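Monovalent Na+/H+ antiporter subunit D (Dietzia sp. DQ12-45-1b, PDB 7D3U) serves as a membrane subunit of the multi-subunit Mrp sodium/proton antiporter and probably takes part in ion transport, being related to the antiporter-like subunits of NADH:quinone oxidoreductase. Local coordinates at residues 332-342 with 537-545; 148-156 with 445-456. One frame throughout, in Å; residues are numbered along the deposited sequence.

Contact 1: residues 332-342 with 537-545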
ATOM      1  N   HIS A 332       6.164  13.474  -7.897  1.00 68.82           N
ATOM      2  CA  HIS A 332       5.248  13.520  -9.029  1.00 68.82           C
ATOM      3  C   HIS A 332       4.261  12.362  -8.997  1.00 68.82           C
ATOM      4  O   HIS A 332       3.066  12.552  -9.255  1.00 68.82           O
ATOM      5  CB  HIS A 332       6.030  13.503 -10.337  1.00 68.82           C
ATOM      6  CG  HIS A 332       5.471  12.559 -11.352  1.00 68.82           C
ATOM      7  ND1 HIS A 332       4.412  12.885 -12.170  1.00 68.82           N
ATOM      8  CD2 HIS A 332       5.824  11.294 -11.678  1.00 68.82           C
ATOM      9  CE1 HIS A 332       4.132  11.858 -12.952  1.00 68.82           C
ATOM     10  NE2 HIS A 332       4.979  10.882 -12.679  1.00 68.82           N
ATOM     11  N   HIS A 333       4.737  11.156  -8.689  1.00 68.51           N
ATOM     12  CA  HIS A 333       3.894   9.980  -8.813  1.00 68.51           C
ATOM     13  C   HIS A 333       2.839   9.925  -7.728  1.00 68.51           C
ATOM     14  O   HIS A 333       1.731   9.454  -7.986  1.00 68.51           O
ATOM     15  CB  HIS A 333       4.724   8.704  -8.770  1.00 68.51           C
ATOM     16  CG  HIS A 333       3.935   7.501  -8.365  1.00 68.51           C
ATOM     17  ND1 HIS A 333       2.793   7.107  -9.028  1.00 68.51           N
ATOM     18  CD2 HIS A 333       4.103   6.620  -7.352  1.00 68.51           C
ATOM     19  CE1 HIS A 333       2.298   6.030  -8.445  1.00 68.51           C
ATOM     20  NE2 HIS A 333       3.076   5.713  -7.427  1.00 68.51           N
ATOM     21  N   MET A 334       3.146  10.375  -6.511  1.00 69.39           N
ATOM     22  CA  MET A 334       2.091  10.342  -5.504  1.00 69.39           C
ATOM     23  C   MET A 334       0.978  11.324  -5.859  1.00 69.39           C
ATOM     24  O   MET A 334      -0.207  11.018  -5.676  1.00 69.39           O
ATOM     25  CB  MET A 334       2.668  10.602  -4.111  1.00 69.39           C
ATOM     26  CG  MET A 334       2.999  12.031  -3.778  1.00 69.39           C
ATOM     27  SD  MET A 334       3.208  12.218  -1.998  1.00 69.39           S
ATOM     28  CE  MET A 334       4.757  11.365  -1.744  1.00 69.39           C
ATOM     29  N   ILE A 335       1.337  12.470  -6.442  1.00 67.55           N
ATOM     30  CA  ILE A 335       0.333  13.426  -6.905  1.00 67.55           C
ATOM     31  C   ILE A 335      -0.492  12.825  -8.035  1.00 67.55           C
ATOM     32  O   ILE A 335      -1.725  12.924  -8.050  1.00 67.55           O
ATOM     33  CB  ILE A 335       1.004  14.739  -7.342  1.00 67.55           C
ATOM     34  CG1 ILE A 335       1.328  15.607  -6.130  1.00 67.55           C
ATOM     35  CG2 ILE A 335       0.115  15.498  -8.307  1.00 67.55           C
ATOM     36  CD1 ILE A 335       1.973  16.921  -6.489  1.00 67.55           C
ATOM     37  N   VAL A 336       0.176  12.197  -9.002  1.00 67.07           N
ATOM     38  CA  VAL A 336      -0.528  11.660 -10.163  1.00 67.07           C
ATOM     39  C   VAL A 336      -1.452  10.522  -9.753  1.00 67.07           C
ATOM     40  O   VAL A 336      -2.631  10.493 -10.124  1.00 67.07           O
ATOM     41  CB  VAL A 336       0.476  11.217 -11.241  1.00 67.07           C
ATOM     42  CG1 VAL A 336      -0.108  10.107 -12.092  1.00 67.07           C
ATOM     43  CG2 VAL A 336       0.846  12.394 -12.096  1.00 67.07           C
ATOM     44  N   LYS A 337      -0.934   9.565  -8.980  1.00 68.71           N
ATOM     45  CA  LYS A 337      -1.755   8.454  -8.523  1.00 68.71           C
ATOM     46  C   LYS A 337      -2.903   8.934  -7.650  1.00 68.71           C
ATOM     47  O   LYS A 337      -3.977   8.325  -7.653  1.00 68.71           O
ATOM     48  CB  LYS A 337      -0.895   7.444  -7.769  1.00 68.71           C
ATOM     49  CG  LYS A 337      -1.555   6.097  -7.581  1.00 68.71           C
ATOM     50  CD  LYS A 337      -1.949   5.494  -8.914  1.00 68.71           C
ATOM     51  CE  LYS A 337      -0.728   5.109  -9.724  1.00 68.71           C
ATOM     52  NZ  LYS A 337      -1.101   4.590 -11.064  1.00 68.71           N
ATOM     53  N   ALA A 338      -2.703  10.018  -6.899  1.00 67.80           N
ATOM     54  CA  ALA A 338      -3.832  10.635  -6.214  1.00 67.80           C
ATOM     55  C   ALA A 338      -4.852  11.155  -7.218  1.00 67.80           C
ATOM     56  O   ALA A 338      -6.049  10.881  -7.101  1.00 67.80           O
ATOM     57  CB  ALA A 338      -3.345  11.758  -5.301  1.00 67.80           C
ATOM     58  N   ALA A 339      -4.388  11.895  -8.228  1.00 67.21           N
ATOM     59  CA  ALA A 339      -5.285  12.414  -9.254  1.00 67.21           C
ATOM     60  C   ALA A 339      -5.894  11.313 -10.108  1.00 67.21           C
ATOM     61  O   ALA A 339      -6.870  11.570 -10.820  1.00 67.21           O
ATOM     62  CB  ALA A 339      -4.546  13.400 -10.155  1.00 67.21           C
ATOM     63  N   LEU A 340      -5.344  10.103 -10.059  1.00 67.80           N
ATOM     64  CA  LEU A 340      -5.863   8.995 -10.848  1.00 67.80           C
ATOM     65  C   LEU A 340      -6.878   8.172 -10.069  1.00 67.80           C
ATOM     66  O   LEU A 340      -7.852   7.681 -10.650  1.00 67.80           O
ATOM     67  CB  LEU A 340      -4.710   8.105 -11.316  1.00 67.80           C
ATOM     68  CG  LEU A 340      -4.774   7.576 -12.747  1.00 67.80           C
ATOM     69  CD1 LEU A 340      -5.385   8.605 -13.671  1.00 67.80           C
ATOM     70  CD2 LEU A 340      -3.388   7.197 -13.221  1.00 67.80           C
ATOM     71  N   PHE A 341      -6.671   8.012  -8.762  1.00 68.65           N
ATOM     72  CA  PHE A 341      -7.669   7.361  -7.925  1.00 68.65           C
ATOM     73  C   PHE A 341      -8.856   8.269  -7.642  1.00 68.65           C
ATOM     74  O   PHE A 341      -9.905   7.780  -7.214  1.00 68.65           O
ATOM     75  CB  PHE A 341      -7.044   6.913  -6.605  1.00 68.65           C
ATOM     76  CG  PHE A 341      -6.376   5.574  -6.672  1.00 68.65           C
ATOM     77  CD1 PHE A 341      -7.124   4.419  -6.779  1.00 68.65           C
ATOM     78  CD2 PHE A 341      -5.001   5.469  -6.612  1.00 68.65           C
ATOM     79  CE1 PHE A 341      -6.511   3.186  -6.832  1.00 68.65           C
ATOM     80  CE2 PHE A 341      -4.386   4.240  -6.663  1.00 68.65           C
ATOM     81  CZ  PHE A 341      -5.141   3.097  -6.774  1.00 68.65           C
ATOM     82  N   LEU A 342      -8.711   9.575  -7.861  1.00 69.06           N
ATOM     83  CA  LEU A 342      -9.813  10.510  -7.675  1.00 69.06           C
ATOM     84  C   LEU A 342     -10.662  10.665  -8.926  1.00 69.06           C
ATOM     85  O   LEU A 342     -11.846  10.999  -8.823  1.00 69.06           O
ATOM     86  CB  LEU A 342      -9.281  11.881  -7.253  1.00 69.06           C
ATOM     87  CG  LEU A 342      -8.712  12.006  -5.841  1.00 69.06           C
ATOM     88  CD1 LEU A 342      -8.180  13.407  -5.609  1.00 69.06           C
ATOM     89  CD2 LEU A 342      -9.767  11.662  -4.821  1.00 69.06           C
ATOM     90  N   LEU A 537      -5.548  18.311  -8.937  1.00 70.88           N
ATOM     91  CA  LEU A 537      -4.318  17.533  -8.985  1.00 70.88           C
ATOM     92  C   LEU A 537      -3.938  17.116 -10.395  1.00 70.88           C
ATOM     93  O   LEU A 537      -2.878  16.506 -10.576  1.00 70.88           O
ATOM     94  CB  LEU A 537      -4.445  16.296  -8.097  1.00 70.88           C
ATOM     95  CG  LEU A 537      -4.519  16.551  -6.596  1.00 70.88           C
ATOM     96  CD1 LEU A 537      -4.455  15.240  -5.842  1.00 70.88           C
ATOM     97  CD2 LEU A 537      -3.398  17.474  -6.164  1.00 70.88           C
ATOM     98  N   SER A 538      -4.765  17.420 -11.394  1.00 73.62           N
ATOM     99  CA  SER A 538      -4.443  17.127 -12.782  1.00 73.62           C
ATOM    100  C   SER A 538      -3.864  18.325 -13.519  1.00 73.62           C
ATOM    101  O   SER A 538      -3.324  18.153 -14.615  1.00 73.62           O
ATOM    102  CB  SER A 538      -5.685  16.630 -13.525  1.00 73.62           C
ATOM    103  OG  SER A 538      -5.388  16.388 -14.887  1.00 73.62           O
ATOM    104  N   VAL A 539      -3.976  19.528 -12.959  1.00 73.36           N
ATOM    105  CA  VAL A 539      -3.235  20.672 -13.471  1.00 73.36           C
ATOM    106  C   VAL A 539      -1.938  20.887 -12.703  1.00 73.36           C
ATOM    107  O   VAL A 539      -1.047  21.590 -13.201  1.00 73.36           O
ATOM    108  CB  VAL A 539      -4.089  21.957 -13.446  1.00 73.36           C
ATOM    109  CG1 VAL A 539      -5.447  21.697 -14.065  1.00 73.36           C
ATOM    110  CG2 VAL A 539      -4.232  22.476 -12.030  1.00 73.36           C
ATOM    111  N   VAL A 540      -1.805  20.309 -11.507  1.00 73.53           N
ATOM    112  CA  VAL A 540      -0.517  20.314 -10.826  1.00 73.53           C
ATOM    113  C   VAL A 540       0.486  19.468 -11.595  1.00 73.53           C
ATOM    114  O   VAL A 540       1.649  19.851 -11.754  1.00 73.53           O
ATOM    115  CB  VAL A 540      -0.675  19.829  -9.375  1.00 73.53           C
ATOM    116  CG1 VAL A 540       0.668  19.800  -8.678  1.00 73.53           C
ATOM    117  CG2 VAL A 540      -1.637  20.726  -8.624  1.00 73.53           C
ATOM    118  N   THR A 541       0.050  18.316 -12.102  1.00 73.69           N
ATOM    119  CA  THR A 541       0.932  17.464 -12.889  1.00 73.69           C
ATOM    120  C   THR A 541       1.203  18.020 -14.278  1.00 73.69           C
ATOM    121  O   THR A 541       2.007  17.435 -15.010  1.00 73.69           O
ATOM    122  CB  THR A 541       0.346  16.060 -13.006  1.00 73.69           C
ATOM    123  OG1 THR A 541       1.300  15.200 -13.637  1.00 73.69           O
ATOM    124  CG2 THR A 541      -0.920  16.087 -13.835  1.00 73.69           C
ATOM    125  N   LEU A 542       0.552  19.113 -14.664  1.00 73.56           N
ATOM    126  CA  LEU A 542       0.881  19.832 -15.887  1.00 73.56           C
ATOM    127  C   LEU A 542       1.705  21.079 -15.612  1.00 73.56           C
ATOM    128  O   LEU A 542       2.599  21.416 -16.397  1.00 73.56           O
ATOM    129  CB  LEU A 542      -0.396  20.214 -16.638  1.00 73.56           C
ATOM    130  CG  LEU A 542      -0.226  20.808 -18.035  1.00 73.56           C
ATOM    131  CD1 LEU A 542      -1.382  20.402 -18.926  1.00 73.56           C
ATOM    132  CD2 LEU A 542      -0.120  22.319 -17.956  1.00 73.56           C
ATOM    133  N   ALA A 543       1.422  21.769 -14.506  1.00 75.64           N
ATOM    134  CA  ALA A 543       2.280  22.868 -14.084  1.00 75.64           C
ATOM    135  C   ALA A 543       3.674  22.375 -13.731  1.00 75.64           C
ATOM    136  O   ALA A 543       4.656  23.095 -13.936  1.00 75.64           O
ATOM    137  CB  ALA A 543       1.654  23.598 -12.897  1.00 75.64           C
ATOM    138  N   LEU A 544       3.782  21.153 -13.210  1.00 75.13           N
ATOM    139  CA  LEU A 544       5.073  20.537 -12.939  1.00 75.13           C
ATOM    140  C   LEU A 544       5.737  19.992 -14.195  1.00 75.13           C
ATOM    141  O   LEU A 544       6.926  19.660 -14.153  1.00 75.13           O
ATOM    142  CB  LEU A 544       4.916  19.406 -11.922  1.00 75.13           C
ATOM    143  CG  LEU A 544       4.558  19.821 -10.497  1.00 75.13           C
ATOM    144  CD1 LEU A 544       4.549  18.610  -9.584  1.00 75.13           C
ATOM    145  CD2 LEU A 544       5.529  20.874  -9.993  1.00 75.13           C
ATOM    146  N   GLY A 545       5.002  19.886 -15.297  1.00 79.02           N
ATOM    147  CA  GLY A 545       5.580  19.458 -16.552  1.00 79.02           C
ATOM    148  C   GLY A 545       6.114  20.630 -17.342  1.00 79.02           C
ATOM    149  O   GLY A 545       7.254  20.603 -17.813  1.00 79.02           O
TER

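Contact 2: residues 148-156 with 445-456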
ATOM      1  N   MET A 148     -13.192   0.787   6.702  1.00 75.49           N
ATOM      2  CA  MET A 148     -14.587   0.442   6.927  1.00 75.49           C
ATOM      3  C   MET A 148     -15.542   1.577   6.586  1.00 75.49           C
ATOM      4  O   MET A 148     -16.731   1.321   6.376  1.00 75.49           O
ATOM      5  CB  MET A 148     -14.805   0.026   8.385  1.00 75.49           C
ATOM      6  CG  MET A 148     -13.996  -1.186   8.814  1.00 75.49           C
ATOM      7  SD  MET A 148     -14.866  -2.742   8.557  1.00 75.49           S
ATOM      8  CE  MET A 148     -14.195  -3.241   6.977  1.00 75.49           C
ATOM      9  N   ILE A 149     -15.052   2.813   6.533  1.00 74.30           N
ATOM     10  CA  ILE A 149     -15.889   3.944   6.149  1.00 74.30           C
ATOM     11  C   ILE A 149     -16.220   3.827   4.669  1.00 74.30           C
ATOM     12  O   ILE A 149     -15.328   3.854   3.814  1.00 74.30           O
ATOM     13  CB  ILE A 149     -15.190   5.273   6.455  1.00 74.30           C
ATOM     14  CG1 ILE A 149     -14.968   5.428   7.957  1.00 74.30           C
ATOM     15  CG2 ILE A 149     -16.008   6.430   5.921  1.00 74.30           C
ATOM     16  CD1 ILE A 149     -16.241   5.507   8.746  1.00 74.30           C
ATOM     17  N   THR A 150     -17.505   3.697   4.359  1.00 78.52           N
ATOM     18  CA  THR A 150     -17.960   3.574   2.985  1.00 78.52           C
ATOM     19  C   THR A 150     -19.016   4.634   2.706  1.00 78.52           C
ATOM     20  O   THR A 150     -19.583   5.232   3.624  1.00 78.52           O
ATOM     21  CB  THR A 150     -18.525   2.178   2.703  1.00 78.52           C
ATOM     22  OG1 THR A 150     -17.498   1.202   2.912  1.00 78.52           O
ATOM     23  CG2 THR A 150     -19.001   2.079   1.267  1.00 78.52           C
ATOM     24  N   ARG A 151     -19.268   4.864   1.416  1.00 78.07           N
ATOM     25  CA  ARG A 151     -20.266   5.849   1.015  1.00 78.07           C
ATOM     26  C   ARG A 151     -21.647   5.502   1.553  1.00 78.07           C
ATOM     27  O   ARG A 151     -22.435   6.402   1.865  1.00 78.07           O
ATOM     28  CB  ARG A 151     -20.292   5.962  -0.510  1.00 78.07           C
ATOM     29  CG  ARG A 151     -21.477   6.724  -1.075  1.00 78.07           C
ATOM     30  CD  ARG A 151     -21.416   6.803  -2.593  1.00 78.07           C
ATOM     31  NE  ARG A 151     -21.647   5.510  -3.230  1.00 78.07           N
ATOM     32  CZ  ARG A 151     -20.680   4.704  -3.658  1.00 78.07           C
ATOM     33  NH1 ARG A 151     -20.983   3.546  -4.227  1.00 78.07           N
ATOM     34  NH2 ARG A 151     -19.410   5.055  -3.519  1.00 78.07           N
ATOM     35  N   SER A 152     -21.953   4.214   1.687  1.00 81.78           N
ATOM     36  CA  SER A 152     -23.254   3.773   2.166  1.00 81.78           C
ATOM     37  C   SER A 152     -23.274   3.458   3.652  1.00 81.78           C
ATOM     38  O   SER A 152     -24.330   3.088   4.174  1.00 81.78           O
ATOM     39  CB  SER A 152     -23.711   2.538   1.389  1.00 81.78           C
ATOM     40  OG  SER A 152     -22.778   1.484   1.530  1.00 81.78           O
ATOM     41  N   GLY A 153     -22.147   3.584   4.343  1.00 78.93           N
ATOM     42  CA  GLY A 153     -22.096   3.311   5.761  1.00 78.93           C
ATOM     43  C   GLY A 153     -22.048   1.848   6.135  1.00 78.93           C
ATOM     44  O   GLY A 153     -22.122   1.532   7.327  1.00 78.93           O
ATOM     45  N   ARG A 154     -21.936   0.948   5.168  1.00 78.42           N
ATOM     46  CA  ARG A 154     -21.860  -0.483   5.417  1.00 78.42           C
ATOM     47  C   ARG A 154     -20.506  -1.015   4.960  1.00 78.42           C
ATOM     48  O   ARG A 154     -19.631  -0.268   4.522  1.00 78.42           O
ATOM     49  CB  ARG A 154     -22.999  -1.222   4.711  1.00 78.42           C
ATOM     50  CG  ARG A 154     -24.196  -1.503   5.593  1.00 78.42           C
ATOM     51  CD  ARG A 154     -24.923  -0.227   5.966  1.00 78.42           C
ATOM     52  NE  ARG A 154     -26.264  -0.500   6.469  1.00 78.42           N
ATOM     53  CZ  ARG A 154     -27.119   0.438   6.857  1.00 78.42           C
ATOM     54  NH1 ARG A 154     -28.321   0.100   7.300  1.00 78.42           N
ATOM     55  NH2 ARG A 154     -26.776   1.715   6.800  1.00 78.42           N
ATOM     56  N   ALA A 155     -20.344  -2.330   5.072  1.00 76.52           N
ATOM     57  CA  ALA A 155     -19.137  -3.001   4.618  1.00 76.52           C
ATOM     58  C   ALA A 155     -19.502  -4.417   4.205  1.00 76.52           C
ATOM     59  O   ALA A 155     -20.426  -5.020   4.755  1.00 76.52           O
ATOM     60  CB  ALA A 155     -18.054  -3.018   5.701  1.00 76.52           C
ATOM     61  N   SER A 156     -18.775  -4.937   3.224  1.00 75.24           N
ATOM     62  CA  SER A 156     -19.062  -6.245   2.664  1.00 75.24           C
ATOM     63  C   SER A 156     -18.061  -7.276   3.172  1.00 75.24           C
ATOM     64  O   SER A 156     -17.093  -6.960   3.864  1.00 75.24           O
ATOM     65  CB  SER A 156     -19.046  -6.185   1.139  1.00 75.24           C
ATOM     66  OG  SER A 156     -17.756  -5.855   0.660  1.00 75.24           O
ATOM     67  N   GLY A 445     -24.282  -5.929  -1.141  1.00 86.73           N
ATOM     68  CA  GLY A 445     -23.417  -6.228  -0.018  1.00 86.73           C
ATOM     69  C   GLY A 445     -22.979  -4.974   0.706  1.00 86.73           C
ATOM     70  O   GLY A 445     -22.613  -5.025   1.883  1.00 86.73           O
ATOM     71  N   LEU A 446     -22.997  -3.842   0.006  1.00 83.87           N
ATOM     72  CA  LEU A 446     -22.674  -2.555   0.600  1.00 83.87           C
ATOM     73  C   LEU A 446     -23.881  -1.648   0.749  1.00 83.87           C
ATOM     74  O   LEU A 446     -23.776  -0.617   1.420  1.00 83.87           O
ATOM     75  CB  LEU A 446     -21.612  -1.821  -0.233  1.00 83.87           C
ATOM     76  CG  LEU A 446     -20.147  -2.246  -0.128  1.00 83.87           C
ATOM     77  CD1 LEU A 446     -19.898  -3.499  -0.940  1.00 83.87           C
ATOM     78  CD2 LEU A 446     -19.244  -1.130  -0.602  1.00 83.87           C
ATOM     79  N   ASP A 447     -25.016  -1.995   0.152  1.00 87.02           N
ATOM     80  CA  ASP A 447     -26.150  -1.084   0.183  1.00 87.02           C
ATOM     81  C   ASP A 447     -26.992  -1.333   1.431  1.00 87.02           C
ATOM     82  O   ASP A 447     -27.116  -2.474   1.880  1.00 87.02           O
ATOM     83  CB  ASP A 447     -27.008  -1.253  -1.067  1.00 87.02           C
ATOM     84  CG  ASP A 447     -27.482  -2.674  -1.259  1.00 87.02           C
ATOM     85  OD1 ASP A 447     -26.779  -3.599  -0.803  1.00 87.02           O
ATOM     86  OD2 ASP A 447     -28.553  -2.869  -1.869  1.00 87.02           O
ATOM     87  N   PRO A 448     -27.581  -0.286   2.014  1.00 87.86           N
ATOM     88  CA  PRO A 448     -28.350  -0.422   3.257  1.00 87.86           C
ATOM     89  C   PRO A 448     -29.744  -1.011   3.053  1.00 87.86           C
ATOM     90  O   PRO A 448     -30.734  -0.520   3.598  1.00 87.86           O
ATOM     91  CB  PRO A 448     -28.421   1.020   3.767  1.00 87.86           C
ATOM     92  CG  PRO A 448     -28.371   1.839   2.533  1.00 87.86           C
ATOM     93  CD  PRO A 448     -27.445   1.122   1.601  1.00 87.86           C
ATOM     94  N   ALA A 449     -29.821  -2.075   2.258  1.00 87.98           N
ATOM     95  CA  ALA A 449     -31.071  -2.804   2.078  1.00 87.98           C
ATOM     96  C   ALA A 449     -30.913  -4.315   2.101  1.00 87.98           C
ATOM     97  O   ALA A 449     -31.919  -5.011   2.275  1.00 87.98           O
ATOM     98  CB  ALA A 449     -31.743  -2.394   0.762  1.00 87.98           C
ATOM     99  N   HIS A 450     -29.706  -4.854   1.951  1.00 92.32           N
ATOM    100  CA  HIS A 450     -29.452  -6.286   2.005  1.00 92.32           C
ATOM    101  C   HIS A 450     -28.361  -6.597   3.016  1.00 92.32           C
ATOM    102  O   HIS A 450     -27.498  -7.448   2.787  1.00 92.32           O
ATOM    103  CB  HIS A 450     -29.082  -6.827   0.626  1.00 92.32           C
ATOM    104  CG  HIS A 450     -30.162  -6.658  -0.393  1.00 92.32           C
ATOM    105  ND1 HIS A 450     -31.497  -6.649  -0.059  1.00 92.32           N
ATOM    106  CD2 HIS A 450     -30.109  -6.494  -1.735  1.00 92.32           C
ATOM    107  CE1 HIS A 450     -32.222  -6.486  -1.151  1.00 92.32           C
ATOM    108  NE2 HIS A 450     -31.404  -6.391  -2.183  1.00 92.32           N
ATOM    109  N   SER A 451     -28.382  -5.907   4.153  1.00 89.15           N
ATOM    110  CA  SER A 451     -27.388  -6.112   5.198  1.00 89.15           C
ATOM    111  C   SER A 451     -28.040  -5.882   6.550  1.00 89.15           C
ATOM    112  O   SER A 451     -28.674  -4.844   6.765  1.00 89.15           O
ATOM    113  CB  SER A 451     -26.192  -5.172   5.020  1.00 89.15           C
ATOM    114  OG  SER A 451     -26.475  -3.904   5.584  1.00 89.15           O
ATOM    115  N   GLU A 452     -27.880  -6.844   7.457  1.00 88.42           N
ATOM    116  CA  GLU A 452     -28.500  -6.768   8.774  1.00 88.42           C
ATOM    117  C   GLU A 452     -27.787  -5.807   9.717  1.00 88.42           C
ATOM    118  O   GLU A 452     -28.229  -5.649  10.859  1.00 88.42           O
ATOM    119  CB  GLU A 452     -28.555  -8.161   9.406  1.00 88.42           C
ATOM    120  CG  GLU A 452     -27.326  -9.009   9.132  1.00 88.42           C
ATOM    121  CD  GLU A 452     -27.441 -10.407   9.707  1.00 88.42           C
ATOM    122  OE1 GLU A 452     -28.572 -10.929   9.781  1.00 88.42           O
ATOM    123  OE2 GLU A 452     -26.399 -10.983  10.086  1.00 88.42           O
ATOM    124  N   ALA A 453     -26.711  -5.163   9.273  1.00 81.35           N
ATOM    125  CA  ALA A 453     -25.980  -4.243  10.125  1.00 81.35           C
ATOM    126  C   ALA A 453     -26.807  -2.989  10.394  1.00 81.35           C
ATOM    127  O   ALA A 453     -27.840  -2.741   9.770  1.00 81.35           O
ATOM    128  CB  ALA A 453     -24.646  -3.867   9.486  1.00 81.35           C
ATOM    129  N   THR A 454     -26.333  -2.188  11.345  1.00 78.60           N
ATOM    130  CA  THR A 454     -26.986  -0.933  11.682  1.00 78.60           C
ATOM    131  C   THR A 454     -26.410   0.253  10.927  1.00 78.60           C
ATOM    132  O   THR A 454     -26.970   1.351  11.011  1.00 78.60           O
ATOM    133  CB  THR A 454     -26.884  -0.671  13.186  1.00 78.60           C
ATOM    134  OG1 THR A 454     -25.504  -0.622  13.569  1.00 78.60           O
ATOM    135  CG2 THR A 454     -27.582  -1.771  13.961  1.00 78.60           C
ATOM    136  N   GLY A 455     -25.314   0.063  10.200  1.00 77.30           N
ATOM    137  CA  GLY A 455     -24.732   1.126   9.407  1.00 77.30           C
ATOM    138  C   GLY A 455     -23.972   2.139  10.232  1.00 77.30           C
ATOM    139  O   GLY A 455     -24.309   2.382  11.394  1.00 77.30           O
ATOM    140  N   ILE A 456     -22.945   2.736   9.647  1.00 75.64           N
ATOM    141  CA  ILE A 456     -22.192   3.776  10.354  1.00 75.64           C
ATOM    142  C   ILE A 456     -23.039   5.042  10.420  1.00 75.64           C
ATOM    143  O   ILE A 456     -23.572   5.478   9.385  1.00 75.64           O
ATOM    144  CB  ILE A 456     -20.861   4.036   9.652  1.00 75.64           C
ATOM    145  CG1 ILE A 456     -20.079   2.731   9.511  1.00 75.64           C
ATOM    146  CG2 ILE A 456     -20.045   5.053  10.421  1.00 75.64           C
ATOM    147  CD1 ILE A 456     -18.776   2.880   8.776  1.00 75.64           C
TER

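Contact 1: residues 332-342 with 537-545
Leu537 drops as a knob into a hole formed by Ile335, Ala338, Ala339 and Leu342, the densest part of the meeting between two transmembrane helices. Its CG lies anti to the carbonyl carbon (chi1 -68°), which sends the branched end over the small side chains of the opposing helix. CD1 of Leu537 rests on Ala338 CB at 3.7 Å. Leu342 CD1 meets the same methyl obliquely at 4.2 Å. CB of Leu537 lies 3.6 Å from Ala339 CB, where the two backbones come nearest. With alanines under the knob, the short helix axes run 8.9 Å apart, at 149° between their directions, close to antiparallel.

One turn along helix 528-546, Thr541 CB packs against Val336 CG2 at 3.8 Å. Thr541 OG1, anti to the backbone N (chi1 -173°), sits at the edge of the His332 ring without bonding to it; its hydrogen-bond partner is Ser379 OG on helix 367-380, which also flanks Val336 and Ala339.

Toward Leu544 the packing is sparser. Ile335 extends CD1 to Val540 CG1 at 3.8 Å, the two side chains crossing at about a right angle, and reaches Leu544 CD1 only at 4.4 Å. Val540 and Leu544 are partly exposed, and on the outer face of helix 528-546 a dodecyl-beta-D-maltoside touches Val539.

No hydrogen bond or salt bridge joins the two segments. Shape and apolar contact therefore hold helix 528-546 against helix 320-350, while the polar group of Thr541 is spent on a third helix, tying helix 367-380 into the same bundle.

Contact 2: residues 148-156 with 445-456
Bent at its second torsion (chi2 68°) and extended beyond it, Arg154 slides its guanidinium between Pro448 and Gly455. Pro448 CB stands over the centre of one face, 3.4 Å from CZ. On the opposite face lie Thr454 C and, nearer the rim, Gly455 CA, 3.4 Å from NH2. Ser451 OG lies at the edge, near the guanidinium plane. Asp468, outside both segments, forms a salt bridge with NH2. With an alanine here, Asp468 would probably lose its charge partner and a gap would be likely to open between Pro448 and Gly455.

A type I turn from Thr150 to Gly153 leads into Arg154. Thr150 OG1 donates to Arg154 O, 3.1 Å away and nearly along the C=O axis, bracing the turn. Just before Arg154, Gly153 O accepts a hydrogen bond from Ile456 N in its carbonyl plane, on a lone pair, at 2.7 Å. Gly153 and Gly455 both have positive phi, and Gly455, without a side chain, lets the guanidinium lie directly against its CA.

Apolar ends flank this polar centre. Ile456 CD1 meets Ile149 CD1 at 3.7 Å, the side chains crossing at about a right angle, and Leu758 of subunit A packs on both. Leu446 puts CD2 on Thr150 CG2 and CD1 on Ser156 CB, at 3.5 Å in the latter case.

Two irregular loops are thus joined by one backbone bond and by a flat cation held between a proline ring and the Thr454-Gly455 backbone, its charge answered by Asp468, at a surface shared with subunit A.

From the N terminus the chain first lays down 148-156, the loop between helices 129-146 and 157-187, then reaches 332-342 within helix 320-350. Only at 445-456 does it return to the first loop, closing contact 2 over 288 intervening residues, most of them helical. Contact 1 closes later, when helix 528-546 comes back against helix 320-350 across 194 residues. The segments alternate, so the two closures cross. Their centres lie 31 Å apart and their nearest atoms about 11 Å apart, without touching. Contact 1 packs a late helix against the membrane bundle; contact 2 fastens the long segment after helix 405-430 to an earlier inter-helix loop.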